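Local coordinates for aminoglycoside N(3)-acetyltransferase (Enterobacter cloacae, PDB 6NP3), which transfers an acetyl group from acetyl-CoA to the 3-amino group of 2-deoxystreptamine aminoglycosides and so probably confers resistance to gentamicin and related antibiotics, at residues Phe59-Arg63 against Ala92-Phe98; Ala115-Met121 against His135-Tyr141; Val23-Val27 against Asp165-Ala169. All blocks are in the same frame, centred on the assembly; numbering follows the deposited sequence. Where two conformers were deposited one is given.

Contact 1 of 3, residues Phe59-Arg63 against Ala92-Phe98; sequences FVSWR and APAYPGF. With LLL ((2R,3R,4R,5R)-2-((1S,2S,3R,4S,6R)-4,6-diamino-3-((2R,3R,6S)-3-amino-6-(aminomethyl)-tetrahydro-2H-pyran-2-yloxy)-2-hydr oxycyclohexyloxy)-5-methyl-4-(methylamino)-tetrahydro-2H-pyran-3,5-diol), chain B.
The rings of Phe-59 and Phe-98 lie nearly parallel but slid apart. The planes make 27°, and the rings barely overlap. Phe-59 CE2 lies over one face of Phe-98, and Phe-59 CZ comes 3.5 Å from Phe-98 CE2. Phe-59 CG is anti to the backbone N (chi1 170°), which carries the ring end over to Phe-98. The CB of Ser-61 meets the edge of the Phe-98 ring, and its OG is hydrogen-bonded to the carbonyl of Asp-118. Tyr-95 offers one ring face to the methylamino carbon C93 of the bound gentamicin, 3.7 Å from Tyr-95 CD1. The indole of Trp-62 brings NE1 to within 3.5 Å of Ala-92 CB. At the far end, Pro-93 CG lies over one face of the Arg-63 guanidinium, 3.9 Å from CZ of Arg-63. Two backbone bonds tie the loops: Tyr-95 N to Val-60 O at 2.9 Å, and Arg-63 N to Pro-93 O at 2.8 Å. Both are close to straight at the hydrogen. A water also donates to Val-60 O and Tyr-95 O. The chemistry is thus divided: backbone bonds fix the two loops, while Ser-61, Tyr-95 and Phe-98 form a largely aromatic wall of the antibiotic pocket.

Contact 2 of 3, residues Ala115-Met121 against His135-Tyr141; sequences AHPDASM and HEMGAAY. With LLL ((2R,3R,4R,5R)-2-((1S,2S,3R,4S,6R)-4,6-diamino-3-((2R,3R,6S)-3-amino-6-(aminomethyl)-tetrahydro-2H-pyran-2-yloxy)-2-hydr oxycyclohexyloxy)-5-methyl-4-(methylamino)-tetrahydro-2H-pyran-3,5-diol), chain B.
His-135 turns one ring face to His-116. The CB of His-116 sits over the centre of that face, 3.5 Å from the centroid of the His-135 ring, in a CH-pi contact. His-135 NE2 donates to Ala-140 O at 2.8 Å, and ND1 is hydrogen-bonded to Ser-114 OG, so both ring nitrogens are held. Glu-136 opens a type II turn that ends at Ala-139. The carbonyl O of Glu-136 meets the edge of the His-116 ring. Met-137 is bent at chi2 and chi3 and lays SD over one face of His-116, 4.1 Å from the ring centroid. Gly-138 N donates to a water that also bonds His-116 NE2. Ala-140 CB packs on Ala-119 CB at 3.8 Å. Tyr-141 brings OH to gentamicin N12, which donates to it at 3.0 Å. A water links this OH to Asp-118 OD2. Asp-118 takes two bonds from the drug: N33 to OD1 at 2.8 Å and O23 to OD2 at 2.6 Å. In one of its two conformers, Met-121 brings CE to the edge of the Tyr-141 ring. Around the contact, strands 184-193 and 196-205 pack on the Met-137 side, and helix 146-151 meets Met-121 and His-135.

Contact 3 of 3, residues Val23-Val27 against Asp165-Ala169; sequences VMPHV and DAVTA. With LLL ((2R,3R,4R,5R)-2-((1S,2S,3R,4S,6R)-4,6-diamino-3-((2R,3R,6S)-3-amino-6-(aminomethyl)-tetrahydro-2H-pyran-2-yloxy)-2-hydr oxycyclohexyloxy)-5-methyl-4-(methylamino)-tetrahydro-2H-pyran-3,5-diol), chain B.
The acetyl-CoA site and the aminoglycoside pocket adjoin at this contact. His-26 and Val-27 on the strand, and Thr-168 on the loop, bind acetyl-CoA in another structure of the protein; Asp-165 belongs to the gentamicin pocket. His-26 carries most of the contact. Its CG is anti to the carbonyl carbon (chi1 -65°), and the imidazole reaches across to the loop. Ala-166 is modelled in two positions; in the one described, its carbonyl O stands over the centre of one ring face, 3.0 Å from His-26 CE1. It approaches the face and is not hydrogen-bonded to either ring nitrogen. In this position Ala-166 CB also packs on His-26 CB, at 4.1 Å. Thr-168 OG1 comes to the ring edge, 3.1 Å from His-26 CE1. A water lies in the plane of the imidazole, 2.9 Å from His-26 NE2. The same water accepts a bond from Ala-169 N at 2.9 Å, so it bridges strand and loop and probably steadies the ring.

Deeper in, Met-24 extends its chain to Thr-168. Its CE lies 4.0 Å from Thr-168 CB, and the two side chains meet at about a right angle. Met-24 also packs on Phe-59 and on helix 146-151. Val-167 is the centre of an inverse gamma turn, which bends the loop just before Thr-168. At the other end, Asp-165 lies beside C31 of the gentamicin.

Strand 22-27 runs parallel to both its neighbours, 55-59 and 156-160, in the mixed sheet. Its end and the loop leading into helix 170-176 form part of the binding cleft of this antibiotic N-acetyltransferase.

Contacts 1 and 2 follow one another along the chain, and both are nested inside the long loop closed by contact 3. The centres of contacts 1 and 2 are about 13 Å apart. Those of contacts 1 and 3 are about 14 Å apart, and those of contacts 2 and 3 about 16 Å. All three touch the same gentamicin. Strands 22-27, 55-59 and 121-124 of the mixed sheet supply residues to contacts 3, 1 and 2 respectively. Phe-59 joins the three: it packs on Met-24 and Thr-168 of contact 3 and edge-to-face on Tyr-141 of contact 2. Ser-61 and Ser-120 also link the backbones of contacts 1 and 2. The antibiotic pocket is therefore built from loops far apart in sequence, beside the acetyl-CoA site.

Contact 1 of 3, residues Phe59-Arg63 against Ala92-Phe98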
loop_
_atom_site.group_PDB
_atom_site.type_symbol
_atom_site.label_atom_id
_atom_site.label_comp_id
_atom_site.label_asym_id
_atom_site.label_seq_id
_atom_site.Cartn_x
_atom_site.Cartn_y
_atom_site.Cartn_z
ATOM N N PHE A 59 -0.010 -3.151 0.437
ATOM C CA PHE A 59 0.970 -2.450 1.266
ATOM C C PHE A 59 0.826 -2.934 2.707
ATOM O O PHE A 59 -0.099 -2.540 3.422
ATOM C CB PHE A 59 0.759 -0.949 1.134
ATOM C CG PHE A 59 1.553 -0.135 2.114
ATOM C CD1 PHE A 59 2.854 -0.452 2.420
ATOM C CD2 PHE A 59 0.992 0.972 2.707
ATOM C CE1 PHE A 59 3.564 0.325 3.337
ATOM C CE2 PHE A 59 1.695 1.722 3.609
ATOM C CZ PHE A 59 2.976 1.416 3.905
ATOM N N VAL A 60 1.739 -3.804 3.135
ATOM C CA VAL A 60 1.577 -4.461 4.428
ATOM C C VAL A 60 2.500 -3.911 5.511
ATOM O O VAL A 60 2.187 -4.023 6.702
ATOM C CB VAL A 60 1.688 -5.997 4.341
ATOM C CG1 VAL A 60 0.734 -6.544 3.273
ATOM C CG2 VAL A 60 3.103 -6.466 4.033
ATOM N N SER A 61 3.625 -3.328 5.121
ATOM C CA SER A 61 4.614 -2.786 6.072
ATOM C C SER A 61 4.995 -3.867 7.092
ATOM O O SER A 61 5.074 -5.056 6.758
ATOM C CB SER A 61 4.063 -1.499 6.640
ATOM O OG SER A 61 4.988 -0.829 7.481
ATOM N N TRP A 62 5.277 -3.446 8.323
ATOM C CA TRP A 62 5.873 -4.304 9.344
ATOM C C TRP A 62 5.424 -3.771 10.697
ATOM O O TRP A 62 5.640 -2.591 11.008
ATOM C CB TRP A 62 7.388 -4.233 9.237
ATOM C CG TRP A 62 8.175 -5.029 10.245
ATOM C CD1 TRP A 62 7.762 -6.104 10.977
ATOM C CD2 TRP A 62 9.529 -4.816 10.586
ATOM N NE1 TRP A 62 8.785 -6.566 11.765
ATOM C CE2 TRP A 62 9.890 -5.809 11.521
ATOM C CE3 TRP A 62 10.485 -3.910 10.164
ATOM C CZ2 TRP A 62 11.146 -5.874 12.087
ATOM C CZ3 TRP A 62 11.743 -3.988 10.714
ATOM C CH2 TRP A 62 12.065 -4.967 11.662
ATOM N N ARG A 63 4.829 -4.657 11.503
ATOM C CA ARG A 63 4.400 -4.324 12.863
ATOM C C ARG A 63 5.495 -3.637 13.661
ATOM O O ARG A 63 5.231 -2.679 14.397
ATOM C CB ARG A 63 3.985 -5.612 13.570
ATOM C CG ARG A 63 3.426 -5.419 14.969
ATOM C CD ARG A 63 3.314 -6.759 15.677
ATOM N NE ARG A 63 4.604 -7.191 16.204
ATOM C CZ ARG A 63 4.794 -8.313 16.890
ATOM N NH1 ARG A 63 3.785 -9.135 17.111
ATOM N NH2 ARG A 63 6.001 -8.619 17.336
ATOM N N ALA A 92 7.990 -11.593 9.557
ATOM C CA ALA A 92 7.645 -10.305 10.152
ATOM C C ALA A 92 6.160 -10.017 9.972
ATOM O O ALA A 92 5.685 -9.951 8.829
ATOM C CB ALA A 92 8.485 -9.220 9.478
ATOM N N PRO A 93 5.396 -9.788 11.028
ATOM C CA PRO A 93 3.975 -9.490 10.836
ATOM C C PRO A 93 3.726 -8.121 10.214
ATOM O O PRO A 93 4.535 -7.192 10.317
ATOM C CB PRO A 93 3.383 -9.575 12.249
ATOM C CG PRO A 93 4.549 -9.581 13.178
ATOM C CD PRO A 93 5.749 -10.039 12.443
ATOM N N ALA A 94 2.581 -8.017 9.550
ATOM C CA ALA A 94 2.145 -6.778 8.930
ATOM C C ALA A 94 1.864 -5.716 9.992
ATOM O O ALA A 94 1.624 -6.015 11.169
ATOM C CB ALA A 94 0.881 -7.056 8.112
ATOM N N TYR A 95 1.850 -4.455 9.551
ATOM C CA TYR A 95 1.560 -3.339 10.449
ATOM C C TYR A 95 0.055 -3.240 10.681
ATOM O O TYR A 95 -0.688 -3.016 9.734
ATOM C CB TYR A 95 2.082 -2.037 9.855
ATOM C CG TYR A 95 1.909 -0.866 10.799
ATOM C CD1 TYR A 95 2.698 -0.744 11.934
ATOM C CD2 TYR A 95 0.950 0.100 10.571
ATOM C CE1 TYR A 95 2.545 0.332 12.812
ATOM C CE2 TYR A 95 0.795 1.183 11.440
ATOM C CZ TYR A 95 1.588 1.274 12.556
ATOM O OH TYR A 95 1.449 2.333 13.434
ATOM N N PRO A 96 -0.440 -3.388 11.905
ATOM C CA PRO A 96 -1.908 -3.457 12.052
ATOM C C PRO A 96 -2.661 -2.221 11.569
ATOM O O PRO A 96 -3.808 -2.340 11.121
ATOM C CB PRO A 96 -2.102 -3.729 13.544
ATOM C CG PRO A 96 -0.836 -4.424 13.969
ATOM C CD PRO A 96 0.259 -3.747 13.147
ATOM N N GLY A 97 -2.046 -1.039 11.618
ATOM C CA GLY A 97 -2.754 0.192 11.307
ATOM C C GLY A 97 -3.143 0.376 9.852
ATOM O O GLY A 97 -3.949 1.265 9.558
ATOM N N PHE A 98 -2.602 -0.419 8.938
ATOM C CA PHE A 98 -2.970 -0.322 7.537
ATOM C C PHE A 98 -4.060 -1.307 7.168
ATOM O O PHE A 98 -4.449 -1.395 5.994
ATOM C CB PHE A 98 -1.737 -0.472 6.655
ATOM C CG PHE A 98 -0.655 0.533 6.984
ATOM C CD1 PHE A 98 -0.967 1.786 7.512
ATOM C CD2 PHE A 98 0.658 0.231 6.783
ATOM C CE1 PHE A 98 0.036 2.696 7.815
ATOM C CE2 PHE A 98 1.636 1.146 7.079
ATOM C CZ PHE A 98 1.331 2.364 7.578
HETATM C C11 LLL B . -1.313 7.811 7.742
HETATM O O11 LLL B . -0.902 7.274 6.458
HETATM C C21 LLL B . -2.789 7.463 7.923
HETATM N N21 LLL B . -2.934 6.036 7.653
HETATM C C31 LLL B . -3.611 8.159 6.902
HETATM C C41 LLL B . -3.426 9.657 7.081
HETATM C C51 LLL B . -1.939 9.969 6.957
HETATM O O51 LLL B . -1.197 9.223 7.881
HETATM C C61 LLL B . -1.682 11.433 7.238
HETATM N N61 LLL B . -0.244 11.675 7.118
HETATM C C12 LLL B . 2.763 5.506 5.355
HETATM N N12 LLL B . 4.132 5.230 4.940
HETATM C C22 LLL B . 2.026 6.352 4.317
HETATM C C32 LLL B . 0.598 6.521 4.796
HETATM N N32 LLL B . -0.150 7.307 3.812
HETATM C C42 LLL B . 0.493 7.234 6.144
HETATM C C52 LLL B . 1.342 6.489 7.176
HETATM O O52 LLL B . 1.387 7.262 8.353
HETATM C C62 LLL B . 2.760 6.246 6.698
HETATM O O62 LLL B . 3.410 5.421 7.647
HETATM C C13 LLL B . 4.668 5.865 8.158
HETATM C C23 LLL B . 5.471 4.607 8.478
HETATM O O23 LLL B . 5.532 3.816 7.309
HETATM C C33 LLL B . 4.765 3.774 9.564
HETATM N N33 LLL B . 5.611 2.621 9.943
HETATM C C43 LLL B . 4.503 4.680 10.784
HETATM O O43 LLL B . 5.763 4.959 11.362
HETATM C C53 LLL B . 3.802 5.973 10.353
HETATM O O53 LLL B . 4.509 6.661 9.348
HETATM C C83 LLL B . 3.598 3.963 11.794
HETATM C C93 LLL B . 4.854 1.355 9.839
HETATM O O HOH W 1 -0.653 -3.721 7.119
#

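Contact 2 of 3, residues Ala115-Met121 against His135-Tyr141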
loop_
_atom_site.group_PDB
_atom_site.type_symbol
_atom_site.label_atom_id
_atom_site.label_comp_id
_atom_site.label_asym_id
_atom_site.label_seq_id
_atom_site.Cartn_x
_atom_site.Cartn_y
_atom_site.Cartn_z
ATOM N N ALA A 115 11.337 -6.417 0.147
ATOM C CA ALA A 115 12.469 -6.305 1.054
ATOM C C ALA A 115 12.542 -5.002 1.840
ATOM O O ALA A 115 13.412 -4.888 2.710
ATOM C CB ALA A 115 13.754 -6.461 0.236
ATOM N N HIS A 116 11.748 -4.000 1.522
ATOM C CA HIS A 116 11.790 -2.737 2.250
ATOM C C HIS A 116 11.010 -2.886 3.542
ATOM O O HIS A 116 9.800 -3.123 3.510
ATOM C CB HIS A 116 11.174 -1.663 1.380
ATOM C CG HIS A 116 11.421 -0.282 1.855
ATOM N ND1 HIS A 116 11.065 0.170 3.106
ATOM C CD2 HIS A 116 11.964 0.769 1.202
ATOM C CE1 HIS A 116 11.388 1.447 3.195
ATOM N NE2 HIS A 116 11.920 1.835 2.048
ATOM N N PRO A 117 11.671 -2.802 4.697
ATOM C CA PRO A 117 10.969 -3.197 5.921
ATOM C C PRO A 117 9.795 -2.303 6.265
ATOM O O PRO A 117 8.756 -2.801 6.702
ATOM C CB PRO A 117 12.074 -3.186 6.985
ATOM C CG PRO A 117 13.307 -3.428 6.243
ATOM C CD PRO A 117 13.114 -2.646 4.946
ATOM N N ASP A 118 9.915 -0.999 6.041
ATOM C CA ASP A 118 8.846 -0.076 6.391
ATOM C C ASP A 118 7.786 0.017 5.306
ATOM O O ASP A 118 6.604 0.171 5.619
ATOM C CB ASP A 118 9.405 1.316 6.716
ATOM C CG ASP A 118 8.372 2.201 7.330
ATOM O OD1 ASP A 118 7.916 1.929 8.475
ATOM O OD2 ASP A 118 7.967 3.173 6.662
ATOM N N ALA A 119 8.196 -0.011 4.042
ATOM C CA ALA A 119 7.282 0.063 2.910
ATOM C C ALA A 119 6.885 -1.308 2.366
ATOM O O ALA A 119 6.324 -1.391 1.271
ATOM C CB ALA A 119 7.923 0.897 1.799
ATOM N N SER A 120 7.014 -2.356 3.154
ATOM C CA SER A 120 6.938 -3.691 2.602
ATOM C C SER A 120 5.611 -3.968 1.916
ATOM O O SER A 120 4.539 -3.671 2.436
ATOM C CB SER A 120 7.161 -4.713 3.706
ATOM O OG SER A 120 7.259 -6.035 3.189
ATOM N N MET A 121 5.711 -4.622 0.762
ATOM C CA MET A 121 4.575 -4.963 -0.080
ATOM C C MET A 121 4.477 -6.475 -0.251
ATOM O O MET A 121 5.490 -7.150 -0.462
ATOM C CB MET A 121 4.770 -4.345 -1.472
ATOM C CG MET A 121 4.934 -2.844 -1.497
ATOM S SD MET A 121 3.378 -1.992 -1.378
ATOM C CE MET A 121 3.949 -0.333 -1.052
ATOM N N HIS A 135 13.004 -3.758 -4.181
ATOM C CA HIS A 135 12.358 -2.780 -3.313
ATOM C C HIS A 135 13.431 -2.279 -2.340
ATOM O O HIS A 135 13.562 -2.744 -1.203
ATOM C CB HIS A 135 11.147 -3.324 -2.585
ATOM C CG HIS A 135 10.272 -2.249 -2.074
ATOM N ND1 HIS A 135 9.132 -2.512 -1.356
ATOM C CD2 HIS A 135 10.327 -0.905 -2.238
ATOM C CE1 HIS A 135 8.524 -1.373 -1.088
ATOM N NE2 HIS A 135 9.238 -0.380 -1.593
ATOM N N GLU A 136 14.153 -1.262 -2.761
ATOM C CA GLU A 136 15.348 -0.823 -2.054
ATOM C C GLU A 136 15.058 0.347 -1.135
ATOM O O GLU A 136 14.160 1.159 -1.375
ATOM C CB GLU A 136 16.449 -0.462 -3.061
ATOM C CG GLU A 136 16.952 -1.733 -3.758
ATOM C CD GLU A 136 17.742 -1.483 -5.024
ATOM O OE1 GLU A 136 17.986 -0.314 -5.363
ATOM O OE2 GLU A 136 18.114 -2.472 -5.688
ATOM N N MET A 137 15.849 0.422 -0.074
ATOM C CA MET A 137 15.845 1.613 0.752
ATOM C C MET A 137 16.103 2.826 -0.128
ATOM O O MET A 137 16.961 2.813 -1.013
ATOM C CB MET A 137 16.894 1.475 1.857
ATOM C CG MET A 137 16.501 0.402 2.862
ATOM S SD MET A 137 15.245 0.958 4.038
ATOM C CE MET A 137 16.272 1.909 5.121
ATOM N N GLY A 138 15.315 3.864 0.087
ATOM C CA GLY A 138 15.385 5.044 -0.730
ATOM C C GLY A 138 14.392 5.069 -1.869
ATOM O O GLY A 138 14.303 6.092 -2.563
ATOM N N ALA A 139 13.650 3.978 -2.075
ATOM C CA ALA A 139 12.666 3.846 -3.138
ATOM C C ALA A 139 11.394 3.225 -2.563
ATOM O O ALA A 139 10.924 2.169 -2.987
ATOM C CB ALA A 139 13.205 3.007 -4.294
ATOM N N ALA A 140 10.783 3.911 -1.605
ATOM C CA ALA A 140 9.666 3.312 -0.888
ATOM C C ALA A 140 8.429 3.163 -1.769
ATOM O O ALA A 140 7.877 2.060 -1.893
ATOM C CB ALA A 140 9.353 4.112 0.365
ATOM N N TYR A 141 7.962 4.280 -2.367
ATOM C CA TYR A 141 6.732 4.302 -3.148
ATOM C C TYR A 141 6.908 4.918 -4.515
ATOM O O TYR A 141 5.925 5.013 -5.255
ATOM C CB TYR A 141 5.622 5.082 -2.420
ATOM C CG TYR A 141 5.520 4.655 -0.973
ATOM C CD1 TYR A 141 4.992 3.415 -0.628
ATOM C CD2 TYR A 141 6.027 5.439 0.044
ATOM C CE1 TYR A 141 4.934 2.994 0.682
ATOM C CE2 TYR A 141 5.969 5.012 1.364
ATOM C CZ TYR A 141 5.427 3.786 1.664
ATOM O OH TYR A 141 5.396 3.337 2.962
HETATM C C11 LLL B . -1.313 7.811 7.742
HETATM O O11 LLL B . -0.902 7.274 6.458
HETATM C C21 LLL B . -2.789 7.463 7.923
HETATM N N21 LLL B . -2.934 6.036 7.653
HETATM C C31 LLL B . -3.611 8.159 6.902
HETATM C C41 LLL B . -3.426 9.657 7.081
HETATM C C51 LLL B . -1.939 9.969 6.957
HETATM O O51 LLL B . -1.197 9.223 7.881
HETATM C C61 LLL B . -1.682 11.433 7.238
HETATM N N61 LLL B . -0.244 11.675 7.118
HETATM C C12 LLL B . 2.763 5.506 5.355
HETATM N N12 LLL B . 4.132 5.230 4.940
HETATM C C22 LLL B . 2.026 6.352 4.317
HETATM C C32 LLL B . 0.598 6.521 4.796
HETATM N N32 LLL B . -0.150 7.307 3.812
HETATM C C42 LLL B . 0.493 7.234 6.144
HETATM C C52 LLL B . 1.342 6.489 7.176
HETATM O O52 LLL B . 1.387 7.262 8.353
HETATM C C62 LLL B . 2.760 6.246 6.698
HETATM O O62 LLL B . 3.410 5.421 7.647
HETATM C C13 LLL B . 4.668 5.865 8.158
HETATM C C23 LLL B . 5.471 4.607 8.478
HETATM O O23 LLL B . 5.532 3.816 7.309
HETATM C C33 LLL B . 4.765 3.774 9.564
HETATM N N33 LLL B . 5.611 2.621 9.943
HETATM C C43 LLL B . 4.503 4.680 10.784
HETATM O O43 LLL B . 5.763 4.959 11.362
HETATM C C53 LLL B . 3.802 5.973 10.353
HETATM O O53 LLL B . 4.509 6.661 9.348
HETATM C C83 LLL B . 3.598 3.963 11.794
HETATM C C93 LLL B . 4.854 1.355 9.839
HETATM O O HOH W 2 15.214 -2.942 1.001
HETATM O O HOH W 3 12.994 4.395 1.640
HETATM O O HOH W 4 7.954 3.826 3.936
#

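Contact 3 of 3, residues Val23-Val27 against Asp165-Ala169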
loop_
_atom_site.group_PDB
_atom_site.type_symbol
_atom_site.label_atom_id
_atom_site.label_comp_id
_atom_site.label_asym_id
_atom_site.label_seq_id
_atom_site.Cartn_x
_atom_site.Cartn_y
_atom_site.Cartn_z
ATOM N N VAL A 23 -4.877 -6.109 -8.756
ATOM C CA VAL A 23 -5.677 -5.348 -7.792
ATOM C C VAL A 23 -4.879 -5.078 -6.521
ATOM O O VAL A 23 -4.261 -5.991 -5.956
ATOM C CB VAL A 23 -6.988 -6.086 -7.461
ATOM C CG1 VAL A 23 -7.758 -5.406 -6.346
ATOM C CG2 VAL A 23 -7.820 -6.225 -8.705
ATOM N N MET A 24 -4.942 -3.824 -6.047
ATOM C CA MET A 24 -4.362 -3.421 -4.769
ATOM C C MET A 24 -5.512 -3.034 -3.854
ATOM O O MET A 24 -6.154 -1.987 -4.075
ATOM C CB MET A 24 -3.413 -2.239 -4.951
ATOM C CG MET A 24 -2.773 -1.784 -3.664
ATOM S SD MET A 24 -1.402 -0.686 -3.979
ATOM C CE MET A 24 -0.711 -0.601 -2.351
ATOM N N PRO A 25 -5.798 -3.814 -2.824
ATOM C CA PRO A 25 -6.923 -3.501 -1.944
ATOM C C PRO A 25 -6.524 -2.635 -0.757
ATOM O O PRO A 25 -5.427 -2.727 -0.207
ATOM C CB PRO A 25 -7.382 -4.890 -1.470
ATOM C CG PRO A 25 -6.086 -5.646 -1.362
ATOM C CD PRO A 25 -5.220 -5.141 -2.526
ATOM N N HIS A 26 -7.499 -1.842 -0.332
ATOM C CA HIS A 26 -7.447 -1.069 0.904
ATOM C C HIS A 26 -8.777 -1.351 1.575
ATOM O O HIS A 26 -9.821 -1.038 1.010
ATOM C CB HIS A 26 -7.288 0.443 0.667
ATOM C CG HIS A 26 -5.991 0.811 0.027
ATOM N ND1 HIS A 26 -4.791 0.686 0.683
ATOM C CD2 HIS A 26 -5.707 1.249 -1.219
ATOM C CE1 HIS A 26 -3.816 1.054 -0.132
ATOM N NE2 HIS A 26 -4.344 1.401 -1.285
ATOM N N VAL A 27 -8.755 -1.935 2.764
ATOM C CA VAL A 27 -9.970 -2.515 3.341
ATOM C C VAL A 27 -10.209 -2.010 4.761
ATOM O O VAL A 27 -9.306 -2.042 5.604
ATOM C CB VAL A 27 -9.884 -4.055 3.363
ATOM C CG1 VAL A 27 -11.166 -4.682 3.929
ATOM C CG2 VAL A 27 -9.555 -4.593 1.989
ATOM N N ASP A 165 -7.772 8.942 2.195
ATOM C CA ASP A 165 -6.399 8.961 2.675
ATOM C C ASP A 165 -5.671 7.654 2.408
ATOM O O ASP A 165 -4.450 7.595 2.591
ATOM C CB ASP A 165 -6.381 9.155 4.197
ATOM C CG ASP A 165 -6.853 7.903 4.943
ATOM O OD1 ASP A 165 -8.068 7.662 4.952
ATOM O OD2 ASP A 165 -6.020 7.139 5.479
ATOM N N ALA A 166 -6.383 6.603 2.002
ATOM C CA ALA A 166 -5.837 5.256 2.027
ATOM C C ALA A 166 -5.031 4.887 0.792
ATOM O O ALA A 166 -4.402 3.837 0.794
ATOM C CB ALA A 166 -6.979 4.252 2.172
ATOM N N VAL A 167 -4.949 5.761 -0.204
ATOM C CA VAL A 167 -4.482 5.390 -1.546
ATOM C C VAL A 167 -2.956 5.483 -1.642
ATOM O O VAL A 167 -2.382 6.484 -2.094
ATOM C CB VAL A 167 -5.169 6.272 -2.591
ATOM C CG1 VAL A 167 -4.769 5.822 -3.971
ATOM C CG2 VAL A 167 -6.679 6.303 -2.418
ATOM N N THR A 168 -2.295 4.411 -1.217
ATOM C CA THR A 168 -0.837 4.393 -1.154
ATOM C C THR A 168 -0.210 4.726 -2.490
ATOM O O THR A 168 0.863 5.336 -2.533
ATOM C CB THR A 168 -0.373 3.000 -0.722
ATOM O OG1 THR A 168 -1.150 2.560 0.404
ATOM C CG2 THR A 168 1.079 2.970 -0.412
ATOM N N ALA A 169 -0.826 4.304 -3.584
ATOM C CA ALA A 169 -0.198 4.546 -4.865
ATOM C C ALA A 169 0.033 6.023 -5.137
ATOM O O ALA A 169 0.938 6.355 -5.917
ATOM C CB ALA A 169 -0.991 3.936 -6.000
HETATM C C11 LLL B . -1.313 7.811 7.742
HETATM O O11 LLL B . -0.902 7.274 6.458
HETATM C C21 LLL B . -2.789 7.463 7.923
HETATM N N21 LLL B . -2.934 6.036 7.653
HETATM C C31 LLL B . -3.611 8.159 6.902
HETATM C C41 LLL B . -3.426 9.657 7.081
HETATM C C51 LLL B . -1.939 9.969 6.957
HETATM O O51 LLL B . -1.197 9.223 7.881
HETATM C C61 LLL B . -1.682 11.433 7.238
HETATM N N61 LLL B . -0.244 11.675 7.118
HETATM C C12 LLL B . 2.763 5.506 5.355
HETATM N N12 LLL B . 4.132 5.230 4.940
HETATM C C22 LLL B . 2.026 6.352 4.317
HETATM C C32 LLL B . 0.598 6.521 4.796
HETATM N N32 LLL B . -0.150 7.307 3.812
HETATM C C42 LLL B . 0.493 7.234 6.144
HETATM C C52 LLL B . 1.342 6.489 7.176
HETATM O O52 LLL B . 1.387 7.262 8.353
HETATM C C62 LLL B . 2.760 6.246 6.698
HETATM O O62 LLL B . 3.410 5.421 7.647
HETATM C C13 LLL B . 4.668 5.865 8.158
HETATM C C23 LLL B . 5.471 4.607 8.478
HETATM O O23 LLL B . 5.532 3.816 7.309
HETATM C C33 LLL B . 4.765 3.774 9.564
HETATM N N33 LLL B . 5.611 2.621 9.943
HETATM C C43 LLL B . 4.503 4.680 10.784
HETATM O O43 LLL B . 5.763 4.959 11.362
HETATM C C53 LLL B . 3.802 5.973 10.353
HETATM O O53 LLL B . 4.509 6.661 9.348
HETATM C C83 LLL B . 3.598 3.963 11.794
HETATM C C93 LLL B . 4.854 1.355 9.839
HETATM O O HOH W 5 -2.894 2.293 -3.611
#